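Local coordinates for protein N-acetylmuramoyl-L-alanine amidase (Mycolicibacterium smegmatis, PDB 7AGM) that probably cleaves, as a zinc-dependent hydrolase, the amide bond between N-acetylmuramic acid and L-alanine in bacterial cell-wall peptidoglycan, at residues L121-S124 and A130-G133; H53-D58 and E199-Y204. All blocks are in the same frame, centred on the assembly; numbering follows the deposited sequence. Where two conformers were deposited one is given.

Contact 1 of 2, residues L121-S124 and A130-G133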
# COMPACT_ATOMS: atom_id res chain seq x y z
N LEU A 121 -7.16 1.07 -2.69
CA LEU A 121 -7.29 0.64 -4.07
C LEU A 121 -7.29 -0.87 -4.16
O LEU A 121 -6.55 -1.55 -3.43
CB LEU A 121 -6.14 1.18 -4.93
CG LEU A 121 -6.04 2.68 -5.22
CD1 LEU A 121 -5.81 3.53 -3.97
CD2 LEU A 121 -4.94 2.91 -6.25
N TYR A 122 -8.09 -1.41 -5.07
CA TYR A 122 -8.09 -2.84 -5.33
C TYR A 122 -8.37 -3.07 -6.81
O TYR A 122 -9.02 -2.26 -7.47
CB TYR A 122 -9.10 -3.58 -4.44
CG TYR A 122 -10.54 -3.13 -4.61
CD1 TYR A 122 -11.02 -2.01 -3.95
CD2 TYR A 122 -11.42 -3.86 -5.42
CE1 TYR A 122 -12.35 -1.61 -4.10
CE2 TYR A 122 -12.73 -3.47 -5.57
CZ TYR A 122 -13.20 -2.35 -4.92
OH TYR A 122 -14.52 -2.00 -5.10
N SER A 123 -7.86 -4.19 -7.32
CA SER A 123 -7.98 -4.49 -8.74
C SER A 123 -9.43 -4.70 -9.14
O SER A 123 -10.14 -5.53 -8.56
CB SER A 123 -7.18 -5.75 -9.08
OG SER A 123 -7.26 -6.00 -10.48
N SER A 124 -9.86 -3.97 -10.15
CA SER A 124 -11.20 -4.10 -10.69
C SER A 124 -11.20 -3.59 -12.12
O SER A 124 -10.65 -2.52 -12.39
CB SER A 124 -12.20 -3.32 -9.84
OG SER A 124 -13.52 -3.47 -10.34
N ALA A 130 -8.66 -14.49 -6.54
CA ALA A 130 -8.22 -13.67 -5.41
C ALA A 130 -8.72 -12.24 -5.57
O ALA A 130 -9.20 -11.63 -4.60
CB ALA A 130 -6.69 -13.67 -5.31
N GLN A 131 -8.66 -11.71 -6.79
CA GLN A 131 -9.08 -10.33 -7.02
C GLN A 131 -10.59 -10.18 -6.92
O GLN A 131 -11.07 -9.11 -6.51
CB GLN A 131 -8.59 -9.87 -8.39
CG GLN A 131 -7.07 -9.79 -8.46
CD GLN A 131 -6.56 -9.29 -9.80
OE1 GLN A 131 -7.30 -8.71 -10.59
NE2 GLN A 131 -5.27 -9.52 -10.06
N SER A 132 -11.34 -11.22 -7.28
CA SER A 132 -12.79 -11.12 -7.32
C SER A 132 -13.42 -11.23 -5.94
O SER A 132 -14.50 -10.66 -5.72
CB SER A 132 -13.35 -12.23 -8.23
OG SER A 132 -14.76 -12.22 -8.23
N GLY A 133 -12.79 -11.95 -5.02
CA GLY A 133 -13.38 -12.22 -3.73
C GLY A 133 -12.57 -11.69 -2.56
O GLY A 133 -12.86 -10.62 -2.02
O HOH W 1 -9.33 -6.91 -6.23
O HOH W 2 -12.45 -6.92 -8.04

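Contact 2 of 2, residues H53-D58 and E199-Y204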
# COMPACT_ATOMS: atom_id res chain seq x y z
N HIS A 53 8.56 8.43 -0.87
CA HIS A 53 9.31 7.20 -0.67
C HIS A 53 9.81 7.06 0.77
O HIS A 53 9.91 5.93 1.27
CB HIS A 53 10.45 7.07 -1.68
CG HIS A 53 11.61 7.99 -1.44
ND1 HIS A 53 12.58 7.74 -0.49
CD2 HIS A 53 11.98 9.13 -2.06
CE1 HIS A 53 13.49 8.70 -0.52
NE2 HIS A 53 13.15 9.56 -1.47
N SER A 54 10.10 8.17 1.45
CA SER A 54 10.52 8.08 2.85
C SER A 54 9.33 7.84 3.77
O SER A 54 9.43 7.07 4.74
CB SER A 54 11.28 9.33 3.26
OG SER A 54 12.47 9.46 2.49
N PHE A 55 8.19 8.47 3.48
CA PHE A 55 6.98 8.20 4.25
C PHE A 55 6.60 6.72 4.16
O PHE A 55 6.29 6.09 5.18
CB PHE A 55 5.81 9.05 3.75
CG PHE A 55 4.48 8.57 4.27
CD1 PHE A 55 4.11 8.80 5.59
CD2 PHE A 55 3.62 7.84 3.46
CE1 PHE A 55 2.91 8.33 6.09
CE2 PHE A 55 2.41 7.37 3.95
CZ PHE A 55 2.04 7.62 5.26
N THR A 56 6.57 6.16 2.95
CA THR A 56 6.13 4.78 2.82
C THR A 56 7.13 3.83 3.48
O THR A 56 6.73 2.84 4.11
CB THR A 56 5.94 4.40 1.35
OG1 THR A 56 7.21 4.40 0.68
CG2 THR A 56 4.96 5.35 0.64
N TRP A 57 8.42 4.13 3.37
CA TRP A 57 9.44 3.29 3.98
C TRP A 57 9.28 3.23 5.50
O TRP A 57 9.14 2.15 6.08
CB TRP A 57 10.82 3.83 3.60
CG TRP A 57 11.95 3.17 4.31
CD1 TRP A 57 12.78 3.72 5.26
CD2 TRP A 57 12.41 1.82 4.11
NE1 TRP A 57 13.71 2.80 5.66
CE2 TRP A 57 13.51 1.63 4.97
CE3 TRP A 57 11.99 0.77 3.29
CZ2 TRP A 57 14.19 0.42 5.04
CZ3 TRP A 57 12.68 -0.43 3.36
CH2 TRP A 57 13.76 -0.60 4.23
N ASP A 58 9.26 4.39 6.15
CA ASP A 58 9.22 4.39 7.61
C ASP A 58 7.89 3.84 8.13
O ASP A 58 7.86 3.07 9.10
CB ASP A 58 9.50 5.79 8.16
CG ASP A 58 9.65 5.79 9.66
OD1 ASP A 58 10.69 5.29 10.13
OD2 ASP A 58 8.72 6.25 10.35
N GLU A 199 5.12 10.19 15.04
CA GLU A 199 3.88 9.75 15.67
C GLU A 199 2.76 9.63 14.65
O GLU A 199 1.92 8.74 14.75
CB GLU A 199 3.48 10.71 16.80
CG GLU A 199 4.42 10.66 17.99
CD GLU A 199 5.67 11.51 17.80
OE1 GLU A 199 5.64 12.42 16.94
OE2 GLU A 199 6.67 11.26 18.51
N GLY A 200 2.74 10.52 13.65
CA GLY A 200 1.76 10.38 12.58
C GLY A 200 1.97 9.12 11.76
O GLY A 200 1.01 8.43 11.40
N ARG A 201 3.23 8.79 11.45
CA ARG A 201 3.50 7.56 10.71
C ARG A 201 3.13 6.34 11.54
O ARG A 201 2.61 5.35 11.00
CB ARG A 201 4.95 7.53 10.23
CG ARG A 201 5.27 8.66 9.24
CD ARG A 201 6.61 8.49 8.54
NE ARG A 201 7.73 8.58 9.49
CZ ARG A 201 8.34 9.71 9.85
NH1 ARG A 201 7.94 10.88 9.35
NH2 ARG A 201 9.35 9.67 10.71
N GLN A 202 3.35 6.40 12.85
CA GLN A 202 2.90 5.32 13.72
C GLN A 202 1.37 5.21 13.72
O GLN A 202 0.82 4.10 13.77
CB GLN A 202 3.42 5.53 15.14
CG GLN A 202 3.20 4.33 16.06
CD GLN A 202 4.00 3.12 15.62
OE1 GLN A 202 5.19 3.22 15.33
NE2 GLN A 202 3.34 1.96 15.57
N LYS A 203 0.69 6.36 13.66
CA LYS A 203 -0.77 6.37 13.60
C LYS A 203 -1.27 5.65 12.36
O LYS A 203 -2.16 4.79 12.43
CB LYS A 203 -1.24 7.83 13.62
CG LYS A 203 -2.74 8.08 13.53
CD LYS A 203 -3.00 9.56 13.23
CE LYS A 203 -4.48 9.90 13.12
NZ LYS A 203 -5.19 9.61 14.39
N TYR A 204 -0.70 5.98 11.20
CA TYR A 204 -1.06 5.25 9.98
C TYR A 204 -0.73 3.77 10.10
O TYR A 204 -1.52 2.91 9.70
CB TYR A 204 -0.33 5.85 8.77
CG TYR A 204 -0.84 7.19 8.30
CD1 TYR A 204 -2.14 7.33 7.82
CD2 TYR A 204 -0.02 8.31 8.31
CE1 TYR A 204 -2.61 8.57 7.37
CE2 TYR A 204 -0.46 9.53 7.87
CZ TYR A 204 -1.76 9.67 7.41
OH TYR A 204 -2.19 10.90 6.96
O HOH W 3 10.96 7.55 12.02

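Contact 1 of 2, residues L121-S124 and A130-G133
At the end of strand 119-123 of the mixed sheet, S123 meets Q131 of the short helix 129-132, and these two buried side chains make the whole direct contact. S123 OG donates to Q131 OE1 over 2.7 Å. The hydroxyl approaches from above the amide carbonyl, 64° out of its plane, with a C=O...donor angle of 116°. S123 CA and Q131 CA are 6.2 Å apart; OG lies opposite S123 N (chi1 -178°), and the glutamine chain, extended beyond CG, puts OE1 beside it.

The amide is fixed from several directions. OE1 also accepts from L127 N, while NE2 donates to N172 O and A174 O, which sets the rotation of the group and identifies its oxygen and nitrogen ends.

Alongside, two waters bridge the backbones, each supplying the protons that two facing carbonyl acceptors lack. Water 1 lies 2.8 Å from S123 O and 2.8 Å from Q131 O; water 2 reaches S123 O at 2.7 Å and Q131 O at 3.0 Å. The surface buried between the segments is small, 107 Å², as expected for a single touching pair.

With five residues between the segments, this is a short strand-to-helix connection of an alpha/beta fold, closed by a polar side-chain bond and bridging waters, away from the zinc site.

Contact 2 of 2, residues H53-D58 and E199-Y204
R201 and D58 join helices 198-219 and 52-69 through a salt bridge, in which R201 NE donates to D58 OD2 at 2.7 Å with an N-H...O angle of 171°. The acceptor lies at the edge of the guanidinium, in its plane, whereas the donor comes from above the carboxylate plane; the two flat groups are steeply inclined to each other. A bend at chi3 carries the guanidinium to the aspartate.

Each guanidinium nitrogen has a partner. NE has D58, NH1 donates to M195 O, and NH2 donates to water 3 at 3.0 Å. That water in turn donates a weak bond to D58 OD1, 3.0 Å away, closing a solvent-mediated loop beside the direct bridge. D58 OD2 also takes a salt bridge from R62 NE, so two arginines share this oxygen, which would be expected to favour the ionised carboxylate. R62 NH1 further bonds Q202 OE1, adding a second polar tie between the helices.

The apolar side begins on the arginine's own aliphatic chain, where R201 CG lies 3.8 Å from F55 CD1. F55 then points its edge at the face of Y204 in an offset edge-to-face pair, with CE1 3.7 Å from Y204 CD2, centroids 5.5 Å apart and planes at 86°.

The local helix axes, 10.3 Å apart at closest approach, cross at -61°. F55 and Y204 both rest on C183 of strand 178-185 and on M195 of helix 189-196, the side chain of F55 being about 8 Å from the zinc ion.

How the contacts relate
Both contacts lie in one alpha/beta domain, on opposite sides of its centre, their own centres about 25 Å apart and their nearest atoms about 12 Å apart. They share no helix or strand. Contact 1 is local, closing a five-residue connection, and nests within the 140-residue excursion that contact 2 closes. The touching residues of contact 1 are all buried, yet its chemistry is neutral and polar, with waters joining backbone carbonyls. Contact 2 is partly buried and divides its chemistry by depth: aromatic rings inside, ion pair at the more exposed margin. It buries about twice the surface of contact 1 and approaches the zinc site, which contact 1 does not.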